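LEOA (Escherichia coli, PDB 4AUR) is a bacterial dynamin-like GTPase that probably binds and hydrolyses GTP, carried on a long, mostly helical dynamin-like scaffold. Local coordinates at residues M307-N312 against T397-S402; S402-L407 against A439-I444. All coordinates share one frame; numbering follows the deposited sequence.

Contact 1 of 2, residues M307-N312 against T397-S402; sequences MHRFSN and TRQLSS
The guanidinium of R309 lies almost flat on the side-chain amide of Q399. The two planes are 22° apart, and Q399 NE2 sits 3.3 Å above the guanidinium plane, displaced toward its rim. The shortest separation, 3.4 Å from R309 NH2 to Q399 NE2, joins two donors, so this is a stack and not a hydrogen bond. The polar grip on R309 comes from D395, one turn earlier on the partner helix, which takes NE in a salt bridge. R309 reaches across because its CG is anti to the backbone N (chi1 174°) and its chain then runs extended to NE. Q399 instead bends at chi2, which folds its amide back over the arginine.

The F310 ring uses its edge: Q399 CB lies in the ring plane, 3.8 Å from F310 CE1. L400 CD2 approaches the ring obliquely, 4.1 Å from F310 CE2. F310 and L400, both buried, also touch helix 530-544, at V539 and L542 respectively. Polar groups thus keep to the solvent side while the apolar ones face the bundle.

Over these segments the axes run antiparallel (172°), 11.1 Å apart at closest approach, a wide spacing bridged by long side chains, as befits neighbouring helices in the elongated helical bundle of a dynamin-like protein.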
loop_
_atom_site.group_PDB
_atom_site.type_symbol
_atom_site.label_atom_id
_atom_site.label_comp_id
_atom_site.label_asym_id
_atom_site.label_seq_id
_atom_site.Cartn_x
_atom_site.Cartn_y
_atom_site.Cartn_z
HETATM N N MSE A 307 -2.396 -14.088 -14.834
HETATM C CA MSE A 307 -3.386 -14.984 -15.465
HETATM C C MSE A 307 -3.418 -14.721 -16.946
HETATM O O MSE A 307 -3.441 -15.653 -17.733
HETATM C CB MSE A 307 -4.812 -14.863 -14.922
HETATM C CG MSE A 307 -4.931 -15.079 -13.418
HETATM SE SE MSE A 307 -4.552 -16.947 -12.930
HETATM C CE MSE A 307 -3.104 -16.587 -11.642
ATOM N N HIS A 308 -3.421 -13.447 -17.338
ATOM C CA HIS A 308 -3.431 -13.085 -18.745
ATOM C C HIS A 308 -2.105 -13.457 -19.382
ATOM O O HIS A 308 -2.076 -14.052 -20.442
ATOM C CB HIS A 308 -3.805 -11.602 -18.938
ATOM C CG HIS A 308 -5.225 -11.302 -18.536
ATOM N ND1 HIS A 308 -6.316 -11.811 -19.216
ATOM C CD2 HIS A 308 -5.731 -10.599 -17.492
ATOM C CE1 HIS A 308 -7.428 -11.417 -18.620
ATOM N NE2 HIS A 308 -7.101 -10.686 -17.570
ATOM N N ARG A 309 -1.014 -13.159 -18.697
ATOM C CA ARG A 309 0.296 -13.646 -19.079
ATOM C C ARG A 309 0.337 -15.160 -19.311
ATOM O O ARG A 309 1.002 -15.618 -20.217
ATOM C CB ARG A 309 1.309 -13.256 -18.022
ATOM C CG ARG A 309 2.699 -13.817 -18.227
ATOM C CD ARG A 309 3.670 -13.167 -17.265
ATOM N NE ARG A 309 5.033 -13.662 -17.451
ATOM C CZ ARG A 309 6.140 -12.994 -17.103
ATOM N NH1 ARG A 309 6.065 -11.781 -16.542
ATOM N NH2 ARG A 309 7.342 -13.544 -17.309
ATOM N N PHE A 310 -0.365 -15.947 -18.513
ATOM C CA PHE A 310 -0.327 -17.397 -18.696
ATOM C C PHE A 310 -1.090 -17.821 -19.938
ATOM O O PHE A 310 -0.751 -18.806 -20.555
ATOM C CB PHE A 310 -0.905 -18.145 -17.485
ATOM C CG PHE A 310 -0.168 -17.911 -16.189
ATOM C CD1 PHE A 310 1.163 -17.518 -16.162
ATOM C CD2 PHE A 310 -0.816 -18.106 -14.979
ATOM C CE1 PHE A 310 1.811 -17.322 -14.960
ATOM C CE2 PHE A 310 -0.159 -17.913 -13.780
ATOM C CZ PHE A 310 1.152 -17.539 -13.774
ATOM N N SER A 311 -2.133 -17.092 -20.300
ATOM C CA SER A 311 -2.937 -17.466 -21.462
ATOM C C SER A 311 -2.234 -17.031 -22.731
ATOM O O SER A 311 -2.335 -17.699 -23.748
ATOM C CB SER A 311 -4.336 -16.876 -21.361
ATOM O OG SER A 311 -4.900 -17.215 -20.089
ATOM N N ASN A 312 -1.475 -15.947 -22.659
ATOM C CA ASN A 312 -0.581 -15.593 -23.756
ATOM C C ASN A 312 0.507 -16.602 -24.036
ATOM O O ASN A 312 0.750 -16.918 -25.172
ATOM C CB ASN A 312 0.089 -14.257 -23.479
ATOM C CG ASN A 312 -0.867 -13.111 -23.642
ATOM O OD1 ASN A 312 -1.952 -13.273 -24.248
ATOM N ND2 ASN A 312 -0.492 -11.940 -23.103
ATOM N N THR A 397 5.503 -21.374 -13.532
ATOM C CA THR A 397 6.089 -21.782 -12.273
ATOM C C THR A 397 6.938 -20.665 -11.697
ATOM O O THR A 397 6.978 -20.480 -10.503
ATOM C CB THR A 397 6.857 -23.111 -12.475
ATOM O OG1 THR A 397 5.908 -24.178 -12.451
ATOM C CG2 THR A 397 7.922 -23.355 -11.431
ATOM N N ARG A 398 7.597 -19.887 -12.525
ATOM C CA ARG A 398 8.375 -18.788 -11.976
ATOM C C ARG A 398 7.487 -17.696 -11.336
ATOM O O ARG A 398 7.805 -17.172 -10.267
ATOM C CB ARG A 398 9.309 -18.188 -13.040
ATOM C CG ARG A 398 9.927 -16.872 -12.601
ATOM C CD ARG A 398 11.204 -16.482 -13.328
ATOM N NE ARG A 398 11.921 -15.479 -12.533
ATOM C CZ ARG A 398 13.121 -14.988 -12.820
ATOM N NH1 ARG A 398 13.772 -15.388 -13.908
ATOM N NH2 ARG A 398 13.669 -14.087 -12.010
ATOM N N GLN A 399 6.397 -17.348 -12.008
ATOM C CA GLN A 399 5.510 -16.277 -11.576
ATOM C C GLN A 399 4.674 -16.639 -10.338
ATOM O O GLN A 399 4.471 -15.819 -9.449
ATOM C CB GLN A 399 4.565 -15.925 -12.718
ATOM C CG GLN A 399 5.247 -15.318 -13.912
ATOM C CD GLN A 399 6.295 -14.304 -13.532
ATOM O OE1 GLN A 399 6.047 -13.382 -12.767
ATOM N NE2 GLN A 399 7.480 -14.466 -14.087
ATOM N N LEU A 400 4.177 -17.868 -10.304
ATOM C CA LEU A 400 3.500 -18.394 -9.120
ATOM C C LEU A 400 4.401 -18.299 -7.907
ATOM O O LEU A 400 3.953 -18.007 -6.798
ATOM C CB LEU A 400 3.154 -19.855 -9.328
ATOM C CG LEU A 400 2.072 -20.113 -10.335
ATOM C CD1 LEU A 400 1.743 -21.592 -10.346
ATOM C CD2 LEU A 400 0.849 -19.281 -10.012
ATOM N N SER A 401 5.678 -18.572 -8.116
ATOM C CA SER A 401 6.610 -18.564 -7.029
ATOM C C SER A 401 6.906 -17.164 -6.563
ATOM O O SER A 401 7.275 -16.984 -5.420
ATOM C CB SER A 401 7.886 -19.295 -7.423
ATOM O OG SER A 401 7.587 -20.673 -7.556
ATOM N N SER A 402 6.769 -16.171 -7.430
ATOM C CA SER A 402 7.048 -14.801 -6.999
ATOM C C SER A 402 5.833 -14.188 -6.298
ATOM O O SER A 402 5.971 -13.221 -5.578
ATOM C CB SER A 402 7.494 -13.927 -8.166
ATOM O OG SER A 402 6.475 -13.889 -9.129
#

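Contact 2 of 2, residues S402-L407 against A439-I444; sequences SSESFL and AARDTI
At the surface of the dynamin-like helical domain, near the end of helix 368-408, a salt bridge ties that helix to helix 430-447. It pairs E404 with R441 through one atom of each group: E404 OE1 stands 3.4 Å from R441 NH1. The carboxylate and guanidinium planes are 88° apart, nearly perpendicular, so the two groups do not form the coplanar, two-pronged pairing that arginine and carboxylate can make.

Both side chains leave their helices with CG anti to the backbone N. Glutamate continues extended, whereas arginine turns at chi3 (68°) and brings its guanidinium obliquely to the acid. The stronger partner of R441 NH1 is S401, three residues before E404 on the same helix, whose OG hydrogen-bonds to it; E404 meanwhile packs on K434 and L438 of helix 430-447.

With no hydrogen bond between the two segments and just 57 Å² buried, the attraction of E404 for R441 is probably mainly electrostatic. A single-atom pairing at this distance, with the planes crossed, sets the orientation less strictly than a hydrogen bond would, while the serine bond gives the guanidinium a more directional hold.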
loop_
_atom_site.group_PDB
_atom_site.type_symbol
_atom_site.label_atom_id
_atom_site.label_comp_id
_atom_site.label_asym_id
_atom_site.label_seq_id
_atom_site.Cartn_x
_atom_site.Cartn_y
_atom_site.Cartn_z
ATOM N N SER A 402 6.769 -16.171 -7.430
ATOM C CA SER A 402 7.048 -14.801 -6.999
ATOM C C SER A 402 5.833 -14.188 -6.298
ATOM O O SER A 402 5.971 -13.221 -5.578
ATOM C CB SER A 402 7.494 -13.927 -8.166
ATOM O OG SER A 402 6.475 -13.889 -9.129
ATOM N N SER A 403 4.648 -14.726 -6.544
ATOM C CA SER A 403 3.487 -14.363 -5.768
ATOM C C SER A 403 3.620 -14.977 -4.374
ATOM O O SER A 403 3.446 -14.289 -3.379
ATOM C CB SER A 403 2.207 -14.838 -6.440
ATOM O OG SER A 403 2.057 -14.248 -7.712
ATOM N N GLU A 404 3.952 -16.260 -4.301
ATOM C CA GLU A 404 4.161 -16.914 -3.016
ATOM C C GLU A 404 5.106 -16.082 -2.167
ATOM O O GLU A 404 4.878 -15.847 -0.981
ATOM C CB GLU A 404 4.775 -18.300 -3.217
ATOM C CG GLU A 404 5.228 -18.958 -1.907
ATOM C CD GLU A 404 6.318 -20.028 -2.053
ATOM O OE1 GLU A 404 6.999 -20.119 -3.122
ATOM O OE2 GLU A 404 6.492 -20.784 -1.059
ATOM N N SER A 405 6.182 -15.649 -2.810
ATOM C CA SER A 405 7.286 -14.956 -2.170
ATOM C C SER A 405 6.906 -13.534 -1.772
ATOM O O SER A 405 7.446 -13.005 -0.826
ATOM C CB SER A 405 8.478 -14.971 -3.137
ATOM O OG SER A 405 9.544 -14.153 -2.724
ATOM N N PHE A 406 5.983 -12.911 -2.500
ATOM C CA PHE A 406 5.479 -11.607 -2.126
ATOM C C PHE A 406 4.642 -11.771 -0.863
ATOM O O PHE A 406 4.935 -11.150 0.169
ATOM C CB PHE A 406 4.651 -10.987 -3.236
ATOM C CG PHE A 406 4.025 -9.674 -2.853
ATOM C CD1 PHE A 406 4.770 -8.513 -2.849
ATOM C CD2 PHE A 406 2.697 -9.600 -2.483
ATOM C CE1 PHE A 406 4.201 -7.299 -2.478
ATOM C CE2 PHE A 406 2.129 -8.392 -2.140
ATOM C CZ PHE A 406 2.879 -7.250 -2.123
ATOM N N LEU A 407 3.637 -12.641 -0.947
ATOM C CA LEU A 407 2.775 -12.973 0.185
ATOM C C LEU A 407 3.503 -13.508 1.411
ATOM O O LEU A 407 2.985 -13.407 2.500
ATOM C CB LEU A 407 1.727 -13.992 -0.227
ATOM C CG LEU A 407 0.704 -13.582 -1.282
ATOM C CD1 LEU A 407 -0.113 -14.792 -1.653
ATOM C CD2 LEU A 407 -0.240 -12.522 -0.791
ATOM N N ALA A 439 -0.664 -25.088 -4.505
ATOM C CA ALA A 439 -1.279 -26.284 -5.026
ATOM C C ALA A 439 -1.402 -26.184 -6.544
ATOM O O ALA A 439 -1.440 -27.189 -7.230
ATOM C CB ALA A 439 -2.639 -26.494 -4.398
ATOM N N ALA A 440 -1.468 -24.978 -7.083
ATOM C CA ALA A 440 -1.495 -24.840 -8.530
ATOM C C ALA A 440 -0.098 -25.052 -9.103
ATOM O O ALA A 440 0.049 -25.632 -10.166
ATOM C CB ALA A 440 -2.023 -23.484 -8.936
ATOM N N ARG A 441 0.918 -24.564 -8.402
ATOM C CA ARG A 441 2.284 -24.793 -8.790
ATOM C C ARG A 441 2.658 -26.265 -8.628
ATOM O O ARG A 441 3.496 -26.764 -9.343
ATOM C CB ARG A 441 3.229 -23.929 -7.961
ATOM C CG ARG A 441 4.621 -23.843 -8.544
ATOM C CD ARG A 441 5.605 -23.178 -7.609
ATOM N NE ARG A 441 5.859 -24.017 -6.440
ATOM C CZ ARG A 441 6.684 -23.697 -5.446
ATOM N NH1 ARG A 441 7.354 -22.561 -5.487
ATOM N NH2 ARG A 441 6.834 -24.518 -4.406
ATOM N N ASP A 442 2.053 -26.952 -7.672
ATOM C CA ASP A 442 2.330 -28.365 -7.483
ATOM C C ASP A 442 1.724 -29.204 -8.589
ATOM O O ASP A 442 2.402 -30.073 -9.125
ATOM C CB ASP A 442 1.825 -28.865 -6.127
ATOM C CG ASP A 442 2.850 -28.686 -5.033
ATOM O OD1 ASP A 442 3.930 -28.104 -5.319
ATOM O OD2 ASP A 442 2.568 -29.125 -3.888
ATOM N N THR A 443 0.459 -28.947 -8.919
ATOM C CA THR A 443 -0.189 -29.640 -9.997
ATOM C C THR A 443 0.582 -29.454 -11.291
ATOM O O THR A 443 0.611 -30.346 -12.108
ATOM C CB THR A 443 -1.629 -29.161 -10.171
ATOM O OG1 THR A 443 -2.278 -29.255 -8.911
ATOM C CG2 THR A 443 -2.389 -30.015 -11.171
ATOM N N ILE A 444 1.245 -28.321 -11.457
ATOM C CA ILE A 444 2.020 -28.058 -12.672
ATOM C C ILE A 444 3.386 -28.728 -12.695
ATOM O O ILE A 444 3.875 -29.109 -13.761
ATOM C CB ILE A 444 2.160 -26.546 -12.901
ATOM C CG1 ILE A 444 0.790 -26.028 -13.350
ATOM C CG2 ILE A 444 3.271 -26.218 -13.899
ATOM C CD1 ILE A 444 0.736 -24.567 -13.678
#

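In the fold
Helix 368-408 serves both contacts, meeting helix 275-343 in contact 1 and helix 430-447 in contact 2, and S402 belongs to both. Contact 1 is partly buried, with apolar groups turned toward helix 530-544 and a polar stack on its outer side; contact 2 is a surface pairing of opposite charges that buries far less area. The two adjoin, their centres about 10 Å apart. S401 of contact 1 joins them through R441, and L400 CD1 packs 3.6 Å from R441 CA. The principle illustrated is that one helix can combine apolar packing inward with charge pairing at the surface.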